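Local atomic coordinates of adhesin (PDB entry 6VT2), a protein that probably mediates bacterial adhesion by binding sialylated glycans through two tandem Siglec-like modules. Residues E20-F25 with P54-Y59; L226-N231 with T236-A241; K300-D305 with S311-F316. One frame throughout, in Å; residues are numbered along the deposited sequence.

Interaction 1: E20-F25 with P54-Y59; sequences EEFEFF and PNWIRY
The phenyl ring of F22 meets the indole of W56 rim to rim within the apolar core of the first Siglec-like module, a V-set-like beta sandwich. F22 reaches past strand 76-83, along the inner face of its own sheet, to the turn that leads into strand 58-61 of that sheet. From the other sheet, strand 119-125 covers the pair: L122 packs on both rings and I124 on W56. F22 CE1 comes to the edge of the indole, near its plane, 3.6 Å from W56 CZ3. The ring planes stand at 83° with centroids 5.9 Å apart, yet neither ring lies over the other's face. A chi1 of 50° swings the W56 indole toward F22. Large flat residues suit a place where backbones lie far apart: the nearest alpha carbons, F22 and I57, are 9.3 Å from each other. P54 begins a type I turn closed by the bond from I57 N to P54 O, and it also touches the bound sialic acid, so the turn connects the glycan site to the core. P54 CB lies over one face of the indole, 3.2 Å above its plane and towards the rim. I57 adds aliphatic bulk beside the phenyl ring, with its CG1 4.4 Å from F22 CZ.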
loop_
_atom_site.group_PDB
_atom_site.type_symbol
_atom_site.label_atom_id
_atom_site.label_comp_id
_atom_site.label_asym_id
_atom_site.label_seq_id
_atom_site.Cartn_x
_atom_site.Cartn_y
_atom_site.Cartn_z
ATOM N N GLU A 20 32.148 -11.189 -6.077
ATOM C CA GLU A 20 31.283 -11.010 -7.264
ATOM C C GLU A 20 31.980 -11.288 -8.582
ATOM O O GLU A 20 33.155 -11.291 -8.628
ATOM C CB GLU A 20 30.730 -9.600 -7.244
ATOM C CG GLU A 20 30.153 -9.257 -5.885
ATOM C CD GLU A 20 29.141 -8.148 -5.873
ATOM O OE1 GLU A 20 29.064 -7.447 -6.841
ATOM O OE2 GLU A 20 28.485 -7.989 -4.866
ATOM N N GLU A 21 31.167 -11.479 -9.604
ATOM C CA GLU A 21 31.698 -11.638 -10.960
ATOM C C GLU A 21 32.098 -10.259 -11.445
ATOM O O GLU A 21 31.455 -9.300 -11.041
ATOM C CB GLU A 21 30.630 -12.133 -11.928
ATOM C CG GLU A 21 30.033 -13.491 -11.636
ATOM C CD GLU A 21 28.773 -13.790 -12.435
ATOM O OE1 GLU A 21 28.238 -12.870 -13.087
ATOM O OE2 GLU A 21 28.342 -14.951 -12.420
ATOM N N PHE A 22 33.145 -10.183 -12.253
ATOM C CA PHE A 22 33.523 -8.928 -12.926
ATOM C C PHE A 22 33.721 -9.278 -14.398
ATOM O O PHE A 22 33.945 -10.387 -14.693
ATOM C CB PHE A 22 34.801 -8.281 -12.393
ATOM C CG PHE A 22 36.034 -9.132 -12.556
ATOM C CD1 PHE A 22 36.347 -10.080 -11.602
ATOM C CD2 PHE A 22 36.877 -8.988 -13.647
ATOM C CE1 PHE A 22 37.464 -10.877 -11.738
ATOM C CE2 PHE A 22 37.999 -9.789 -13.777
ATOM C CZ PHE A 22 38.289 -10.731 -12.822
ATOM N N GLU A 23 33.577 -8.271 -15.245
ATOM C CA GLU A 23 33.784 -8.462 -16.691
ATOM C C GLU A 23 34.099 -7.116 -17.300
ATOM O O GLU A 23 33.494 -6.162 -16.882
ATOM C CB GLU A 23 32.527 -9.047 -17.327
ATOM C CG GLU A 23 32.452 -8.967 -18.834
ATOM C CD GLU A 23 31.060 -9.365 -19.266
ATOM O OE1 GLU A 23 30.832 -10.532 -19.384
ATOM O OE2 GLU A 23 30.207 -8.493 -19.390
ATOM N N PHE A 24 35.041 -7.071 -18.214
ATOM C CA PHE A 24 35.275 -5.845 -18.988
ATOM C C PHE A 24 35.802 -6.287 -20.337
ATOM O O PHE A 24 36.072 -7.369 -20.458
ATOM C CB PHE A 24 36.201 -4.861 -18.274
ATOM C CG PHE A 24 37.615 -5.314 -18.061
ATOM C CD1 PHE A 24 37.947 -6.075 -16.957
ATOM C CD2 PHE A 24 38.614 -4.927 -18.935
ATOM C CE1 PHE A 24 39.262 -6.427 -16.725
ATOM C CE2 PHE A 24 39.924 -5.301 -18.710
ATOM C CZ PHE A 24 40.238 -6.045 -17.606
ATOM N N PHE A 25 35.841 -5.397 -21.312
ATOM C CA PHE A 25 36.241 -5.774 -22.671
ATOM C C PHE A 25 37.459 -4.979 -23.090
ATOM O O PHE A 25 37.591 -3.851 -22.693
ATOM C CB PHE A 25 35.045 -5.614 -23.603
ATOM C CG PHE A 25 34.021 -6.685 -23.373
ATOM C CD1 PHE A 25 34.146 -7.918 -23.981
ATOM C CD2 PHE A 25 32.979 -6.481 -22.488
ATOM C CE1 PHE A 25 33.219 -8.915 -23.743
ATOM C CE2 PHE A 25 32.058 -7.484 -22.249
ATOM C CZ PHE A 25 32.179 -8.693 -22.881
ATOM N N PRO A 54 46.334 -13.435 -10.475
ATOM C CA PRO A 54 45.784 -14.665 -9.943
ATOM C C PRO A 54 45.051 -15.571 -10.922
ATOM O O PRO A 54 44.699 -15.168 -11.926
ATOM C CB PRO A 54 44.717 -14.201 -8.956
ATOM C CG PRO A 54 45.133 -12.818 -8.615
ATOM C CD PRO A 54 45.954 -12.302 -9.738
ATOM N N ASN A 55 44.853 -16.798 -10.495
ATOM C CA ASN A 55 44.201 -17.820 -11.329
ATOM C C ASN A 55 42.751 -17.462 -11.645
ATOM O O ASN A 55 42.295 -17.952 -12.597
ATOM C CB ASN A 55 44.327 -19.182 -10.676
ATOM C CG ASN A 55 43.580 -19.304 -9.380
ATOM O OD1 ASN A 55 43.241 -18.334 -8.746
ATOM N ND2 ASN A 55 43.460 -20.540 -8.958
ATOM N N TRP A 56 42.094 -16.603 -10.883
ATOM C CA TRP A 56 40.706 -16.252 -11.159
ATOM C C TRP A 56 40.547 -15.117 -12.175
ATOM O O TRP A 56 39.459 -14.852 -12.477
ATOM C CB TRP A 56 39.984 -16.003 -9.835
ATOM C CG TRP A 56 40.686 -15.071 -8.906
ATOM C CD1 TRP A 56 41.474 -15.423 -7.877
ATOM C CD2 TRP A 56 40.674 -13.646 -8.952
ATOM N NE1 TRP A 56 41.948 -14.311 -7.277
ATOM C CE2 TRP A 56 41.469 -13.208 -7.887
ATOM C CE3 TRP A 56 40.027 -12.710 -9.736
ATOM C CZ2 TRP A 56 41.655 -11.875 -7.604
ATOM C CZ3 TRP A 56 40.237 -11.390 -9.475
ATOM C CH2 TRP A 56 41.053 -10.985 -8.439
ATOM N N ILE A 57 41.625 -14.480 -12.622
ATOM C CA ILE A 57 41.514 -13.534 -13.718
ATOM C C ILE A 57 41.566 -14.363 -14.990
ATOM O O ILE A 57 42.553 -15.057 -15.248
ATOM C CB ILE A 57 42.642 -12.514 -13.694
ATOM C CG1 ILE A 57 42.606 -11.707 -12.415
ATOM C CG2 ILE A 57 42.491 -11.600 -14.938
ATOM C CD1 ILE A 57 43.815 -10.692 -12.343
ATOM N N ARG A 58 40.494 -14.325 -15.780
ATOM C CA ARG A 58 40.356 -15.149 -16.974
ATOM C C ARG A 58 40.116 -14.225 -18.155
ATOM O O ARG A 58 39.763 -13.139 -17.997
ATOM C CB ARG A 58 39.157 -16.072 -16.779
ATOM C CG ARG A 58 39.339 -16.925 -15.546
ATOM C CD ARG A 58 38.173 -17.835 -15.319
ATOM N NE ARG A 58 38.047 -18.795 -16.396
ATOM C CZ ARG A 58 36.968 -19.537 -16.584
ATOM N NH1 ARG A 58 35.962 -19.459 -15.740
ATOM N NH2 ARG A 58 36.898 -20.382 -17.596
ATOM N N TYR A 59 40.418 -14.742 -19.313
ATOM C CA TYR A 59 40.143 -13.976 -20.508
ATOM C C TYR A 59 39.852 -14.875 -21.686
ATOM O O TYR A 59 40.294 -15.957 -21.716
ATOM C CB TYR A 59 41.202 -12.935 -20.847
ATOM C CG TYR A 59 42.534 -13.506 -21.195
ATOM C CD1 TYR A 59 43.385 -13.968 -20.235
ATOM C CD2 TYR A 59 42.966 -13.479 -22.495
ATOM C CE1 TYR A 59 44.626 -14.468 -20.568
ATOM C CE2 TYR A 59 44.200 -13.962 -22.841
ATOM C CZ TYR A 59 45.044 -14.441 -21.876
ATOM O OH TYR A 59 46.258 -14.881 -22.278
#

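Interaction 2: L226-N231 with T236-A241; sequences LHFYDN and TNVNFA. With CA (calcium ion), chain J.
The hydrophobic core of the second Siglec-like module, a V-set-like beta sandwich, is bridged here between strand 222-229 of one sheet and strand 235-239 of the other, with a calcium site just past the end of strand 222-229. F228 and V238 reach toward each other from opposite directions. Both valine methyls lie over one face of the F228 ring, CG2 above its centre at 4.2 Å from the plane and CG1 nearer CZ, 3.7 Å from that atom. CG1 is anti to the backbone N (chi1 173°), which leaves two methyls packed on one aromatic face. L226 instead meets F240 at the ring edge: its CD2 lies near the ring plane, 3.9 Å from F240 CE1. F240 follows the strand in an Asx turn, where A241 N donates to N239 OD1 at 2.8 Å. D230 grips calcium with both carboxylate oxygens, OD1 and OD2, each 2.5 Å from the metal, and N231 OD1 binds it at 2.4 Å; D201, V203 and D305 complete the protein ligands. Oxygen donors suit this hard cation. The contacts between L226, F228, V238 and F240 are apolar, so burial of hydrocarbon and van der Waals packing probably hold this part of the sandwich together.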
loop_
_atom_site.group_PDB
_atom_site.type_symbol
_atom_site.label_atom_id
_atom_site.label_comp_id
_atom_site.label_asym_id
_atom_site.label_seq_id
_atom_site.Cartn_x
_atom_site.Cartn_y
_atom_site.Cartn_z
ATOM N N LEU A 226 -17.270 3.040 10.972
ATOM C CA LEU A 226 -16.493 3.812 11.939
ATOM C C LEU A 226 -15.036 3.675 11.513
ATOM O O LEU A 226 -14.656 2.592 11.250
ATOM C CB LEU A 226 -16.669 3.216 13.320
ATOM C CG LEU A 226 -17.895 3.703 14.058
ATOM C CD1 LEU A 226 -19.157 3.211 13.376
ATOM C CD2 LEU A 226 -17.842 3.221 15.478
ATOM N N HIS A 227 -14.269 4.755 11.619
ATOM C CA HIS A 227 -12.890 4.575 11.006
ATOM C C HIS A 227 -11.900 4.964 12.110
ATOM O O HIS A 227 -12.171 5.867 12.812
ATOM C CB HIS A 227 -12.752 5.493 9.784
ATOM C CG HIS A 227 -13.725 5.269 8.675
ATOM N ND1 HIS A 227 -15.033 5.596 8.764
ATOM C CD2 HIS A 227 -13.588 4.828 7.438
ATOM C CE1 HIS A 227 -15.652 5.323 7.655
ATOM N NE2 HIS A 227 -14.788 4.841 6.835
ATOM N N PHE A 228 -10.783 4.268 12.174
ATOM C CA PHE A 228 -9.726 4.461 13.164
ATOM C C PHE A 228 -8.386 4.449 12.450
ATOM O O PHE A 228 -8.209 3.730 11.479
ATOM C CB PHE A 228 -9.720 3.366 14.188
ATOM C CG PHE A 228 -11.047 3.134 14.879
ATOM C CD1 PHE A 228 -12.021 2.346 14.306
ATOM C CD2 PHE A 228 -11.294 3.689 16.112
ATOM C CE1 PHE A 228 -13.224 2.096 14.969
ATOM C CE2 PHE A 228 -12.491 3.496 16.730
ATOM C CZ PHE A 228 -13.456 2.719 16.188
ATOM N N TYR A 229 -7.420 5.206 12.962
ATOM C CA TYR A 229 -6.057 5.056 12.476
ATOM C C TYR A 229 -5.105 5.288 13.631
ATOM O O TYR A 229 -5.475 5.712 14.716
ATOM C CB TYR A 229 -5.746 6.018 11.338
ATOM C CG TYR A 229 -5.663 7.451 11.719
ATOM C CD1 TYR A 229 -4.456 8.006 12.112
ATOM C CD2 TYR A 229 -6.785 8.280 11.641
ATOM C CE1 TYR A 229 -4.389 9.356 12.406
ATOM C CE2 TYR A 229 -6.718 9.602 11.945
ATOM C CZ TYR A 229 -5.529 10.136 12.329
ATOM O OH TYR A 229 -5.500 11.472 12.662
ATOM N N ASP A 230 -3.889 4.894 13.421
ATOM C CA ASP A 230 -2.854 5.147 14.435
ATOM C C ASP A 230 -1.639 5.689 13.698
ATOM O O ASP A 230 -1.427 5.284 12.582
ATOM C CB ASP A 230 -2.536 3.876 15.212
ATOM C CG ASP A 230 -1.639 4.106 16.397
ATOM O OD1 ASP A 230 -2.001 4.841 17.209
ATOM O OD2 ASP A 230 -0.563 3.563 16.341
ATOM N N ASN A 231 -0.765 6.422 14.380
ATOM C CA ASN A 231 0.500 6.928 13.793
ATOM C C ASN A 231 1.428 5.757 13.393
ATOM O O ASN A 231 2.147 5.902 12.473
ATOM C CB ASN A 231 1.201 7.896 14.746
ATOM C CG ASN A 231 1.684 7.235 16.004
ATOM O OD1 ASN A 231 1.093 6.319 16.432
ATOM N ND2 ASN A 231 2.789 7.663 16.566
ATOM N N THR A 236 -4.539 -2.834 17.140
ATOM C CA THR A 236 -4.691 -4.202 17.589
ATOM C C THR A 236 -6.035 -4.465 18.223
ATOM O O THR A 236 -6.445 -5.624 18.273
ATOM C CB THR A 236 -3.608 -4.593 18.592
ATOM O OG1 THR A 236 -3.681 -3.802 19.785
ATOM C CG2 THR A 236 -2.250 -4.406 17.926
ATOM N N ASN A 237 -6.748 -3.445 18.712
ATOM C CA ASN A 237 -8.004 -3.715 19.383
ATOM C C ASN A 237 -8.874 -2.495 19.275
ATOM O O ASN A 237 -8.367 -1.388 19.447
ATOM C CB ASN A 237 -7.781 -4.055 20.847
ATOM C CG ASN A 237 -9.067 -4.233 21.594
ATOM O OD1 ASN A 237 -9.584 -3.292 22.200
ATOM N ND2 ASN A 237 -9.609 -5.430 21.538
ATOM N N VAL A 238 -10.182 -2.719 19.067
ATOM C CA VAL A 238 -11.231 -1.710 19.168
ATOM C C VAL A 238 -12.209 -2.200 20.211
ATOM O O VAL A 238 -12.684 -3.347 20.140
ATOM C CB VAL A 238 -11.905 -1.469 17.815
ATOM C CG1 VAL A 238 -13.091 -0.545 17.973
ATOM C CG2 VAL A 238 -10.905 -0.979 16.825
ATOM N N ASN A 239 -12.462 -1.364 21.202
ATOM C CA ASN A 239 -13.186 -1.783 22.387
ATOM C C ASN A 239 -14.354 -0.845 22.629
ATOM O O ASN A 239 -14.165 0.326 22.961
ATOM C CB ASN A 239 -12.270 -1.756 23.598
ATOM C CG ASN A 239 -12.934 -2.275 24.845
ATOM O OD1 ASN A 239 -14.061 -2.779 24.806
ATOM N ND2 ASN A 239 -12.214 -2.196 25.982
ATOM N N PHE A 240 -15.562 -1.371 22.451
ATOM C CA PHE A 240 -16.807 -0.642 22.685
ATOM C C PHE A 240 -17.329 -0.846 24.085
ATOM O O PHE A 240 -18.348 -0.269 24.441
ATOM C CB PHE A 240 -17.890 -1.082 21.677
ATOM C CG PHE A 240 -17.572 -0.746 20.279
ATOM C CD1 PHE A 240 -17.932 0.461 19.761
ATOM C CD2 PHE A 240 -16.889 -1.644 19.477
ATOM C CE1 PHE A 240 -17.679 0.797 18.519
ATOM C CE2 PHE A 240 -16.557 -1.344 18.212
ATOM C CZ PHE A 240 -16.952 -0.111 17.675
ATOM N N ALA A 241 -16.630 -1.597 24.912
ATOM C CA ALA A 241 -17.132 -1.981 26.218
ATOM C C ALA A 241 -16.098 -1.733 27.299
ATOM O O ALA A 241 -15.944 -2.536 28.214
ATOM C CB ALA A 241 -17.559 -3.443 26.207
HETATM CA CA CA J . 0.302 4.922 18.210
#

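Interaction 3: K300-D305 with S311-F316; sequences KVRATD and SEAKIF. With CA (calcium ion), chain J.
This is an antiparallel beta hairpin contact, pairing strand 296-305 with strand 314-321 in one sheet of the second Siglec-like module. K314 and V301 form a hydrogen-bonded pair: V301 N donates to K314 O and K314 N to V301 O, both at 2.8 Å. S311, in the loop before strand 314-321, holds A303 with two bonds. Its backbone N gives a straight bond to A303 O (2.9 Å, 169°), and its hydroxyl, small enough for a double role and placed by a chi1 of 73°, accepts from A303 N at 3.0 Å while donating to E312 O. R302, extended from CG to NE, lays its guanidinium over the backbone at A313, whose N lies 3.6 Å above the centre of the group; the bond from NH1 to S311 O is weak. K300 CG packs tightly on I315 CD1, 3.5 Å away, while the K300 ammonium, NZ, makes a salt bridge with D243 and the residue touches the bound galactose. On the core side, V301 CB abuts the edge of the F316 ring. D305 OD2 binds calcium at 2.4 Å, so this hairpin links metal and glycan sites within the V-set-like sandwich characteristic of Siglec-like adhesin modules.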
loop_
_atom_site.group_PDB
_atom_site.type_symbol
_atom_site.label_atom_id
_atom_site.label_comp_id
_atom_site.label_asym_id
_atom_site.label_seq_id
_atom_site.Cartn_x
_atom_site.Cartn_y
_atom_site.Cartn_z
ATOM N N LYS A 300 -19.292 4.572 23.616
ATOM C CA LYS A 300 -17.930 4.986 23.892
ATOM C C LYS A 300 -17.048 3.902 23.305
ATOM O O LYS A 300 -17.224 2.709 23.593
ATOM C CB LYS A 300 -17.718 5.146 25.414
ATOM C CG LYS A 300 -18.605 6.263 26.017
ATOM C CD LYS A 300 -18.040 6.825 27.298
ATOM C CE LYS A 300 -18.071 5.818 28.448
ATOM N NZ LYS A 300 -17.141 6.212 29.562
ATOM N N VAL A 301 -16.074 4.310 22.530
ATOM C CA VAL A 301 -15.165 3.384 21.875
ATOM C C VAL A 301 -13.739 3.807 22.210
ATOM O O VAL A 301 -13.428 4.996 22.292
ATOM C CB VAL A 301 -15.428 3.317 20.355
ATOM C CG1 VAL A 301 -15.149 4.641 19.678
ATOM C CG2 VAL A 301 -14.668 2.193 19.795
ATOM N N ARG A 302 -12.898 2.835 22.386
ATOM C CA ARG A 302 -11.461 3.006 22.540
ATOM C C ARG A 302 -10.731 2.109 21.537
ATOM O O ARG A 302 -11.256 1.080 21.093
ATOM C CB ARG A 302 -11.010 2.585 23.924
ATOM C CG ARG A 302 -11.587 3.337 25.054
ATOM C CD ARG A 302 -11.192 2.683 26.397
ATOM N NE ARG A 302 -11.767 3.409 27.530
ATOM C CZ ARG A 302 -11.130 4.394 28.169
ATOM N NH1 ARG A 302 -9.894 4.752 27.789
ATOM N NH2 ARG A 302 -11.703 4.986 29.172
ATOM N N ALA A 303 -9.526 2.482 21.150
ATOM C CA ALA A 303 -8.726 1.666 20.244
ATOM C C ALA A 303 -7.316 1.637 20.822
ATOM O O ALA A 303 -6.860 2.604 21.426
ATOM C CB ALA A 303 -8.735 2.173 18.815
ATOM N N THR A 304 -6.662 0.498 20.660
ATOM C CA THR A 304 -5.331 0.280 21.190
ATOM C C THR A 304 -4.384 -0.076 20.058
ATOM O O THR A 304 -4.751 -0.812 19.143
ATOM C CB THR A 304 -5.381 -0.852 22.204
ATOM O OG1 THR A 304 -6.241 -0.529 23.271
ATOM C CG2 THR A 304 -3.967 -1.091 22.822
ATOM N N ASP A 305 -3.167 0.481 20.090
ATOM C CA ASP A 305 -2.166 0.161 19.080
ATOM C C ASP A 305 -1.289 -0.980 19.596
ATOM O O ASP A 305 -1.475 -1.485 20.703
ATOM C CB ASP A 305 -1.394 1.423 18.669
ATOM C CG ASP A 305 -0.534 2.021 19.787
ATOM O OD1 ASP A 305 -0.128 1.268 20.696
ATOM O OD2 ASP A 305 -0.358 3.234 19.726
ATOM N N SER A 311 -6.518 4.744 23.327
ATOM C CA SER A 311 -7.169 6.025 23.271
ATOM C C SER A 311 -8.116 6.216 24.451
ATOM O O SER A 311 -8.523 5.265 25.116
ATOM C CB SER A 311 -7.973 6.141 21.991
ATOM O OG SER A 311 -9.144 5.349 22.043
ATOM N N GLU A 312 -8.417 7.479 24.731
ATOM C CA GLU A 312 -9.516 7.780 25.616
ATOM C C GLU A 312 -10.806 7.240 25.001
ATOM O O GLU A 312 -10.878 6.939 23.808
ATOM C CB GLU A 312 -9.626 9.279 25.840
ATOM C CG GLU A 312 -8.394 9.849 26.511
ATOM C CD GLU A 312 -8.664 11.248 27.108
ATOM O OE1 GLU A 312 -9.813 11.785 26.970
ATOM O OE2 GLU A 312 -7.732 11.781 27.756
ATOM N N ALA A 313 -11.820 7.121 25.838
ATOM C CA ALA A 313 -13.148 6.746 25.381
ATOM C C ALA A 313 -13.707 7.869 24.549
ATOM O O ALA A 313 -13.738 9.006 24.993
ATOM C CB ALA A 313 -14.056 6.475 26.568
ATOM N N LYS A 314 -14.104 7.554 23.316
ATOM C CA LYS A 314 -14.567 8.529 22.344
ATOM C C LYS A 314 -16.021 8.199 22.023
ATOM O O LYS A 314 -16.330 7.074 21.898
ATOM C CB LYS A 314 -13.727 8.414 21.080
ATOM C CG LYS A 314 -12.243 8.511 21.361
ATOM C CD LYS A 314 -11.854 9.905 21.610
ATOM C CE LYS A 314 -10.399 10.078 22.004
ATOM N NZ LYS A 314 -10.203 11.426 22.576
ATOM N N ILE A 315 -16.828 9.230 21.886
ATOM C CA ILE A 315 -18.290 9.103 21.739
ATOM C C ILE A 315 -18.669 9.026 20.272
ATOM O O ILE A 315 -18.074 9.640 19.526
ATOM C CB ILE A 315 -18.985 10.356 22.291
ATOM C CG1 ILE A 315 -18.726 10.412 23.786
ATOM C CG2 ILE A 315 -20.475 10.432 21.989
ATOM C CD1 ILE A 315 -19.307 9.294 24.504
ATOM N N PHE A 316 -19.631 8.193 19.966
ATOM C CA PHE A 316 -20.420 8.273 18.738
ATOM C C PHE A 316 -21.821 7.836 19.131
ATOM O O PHE A 316 -22.035 7.297 20.220
ATOM C CB PHE A 316 -19.862 7.454 17.592
ATOM C CG PHE A 316 -19.977 6.023 17.777
ATOM C CD1 PHE A 316 -19.077 5.344 18.511
ATOM C CD2 PHE A 316 -21.000 5.310 17.216
ATOM C CE1 PHE A 316 -19.183 3.988 18.735
ATOM C CE2 PHE A 316 -21.112 3.954 17.426
ATOM C CZ PHE A 316 -20.189 3.273 18.151
HETATM CA CA CA J . 0.302 4.922 18.210
#

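Along the chain the three contacts come in series, and they fall in two tandem copies of one kind of module. Interaction 1 belongs to the first Siglec-like module; its centre lies about 59 Å from that of interaction 2 and 64 Å from that of interaction 3, without touching either. Interactions 2 and 3 share the second module, with centres about 7 Å apart. Strands 235-239 and 296-305 are neighbours in one sheet, joined by, among others, a probable hydrogen bond from N239 N to R302 O, 2.7 Å, and D230, N231 and D305 converge on the same calcium. Each module has its own core and glycan pocket, and having two such sites is consistent with avidity.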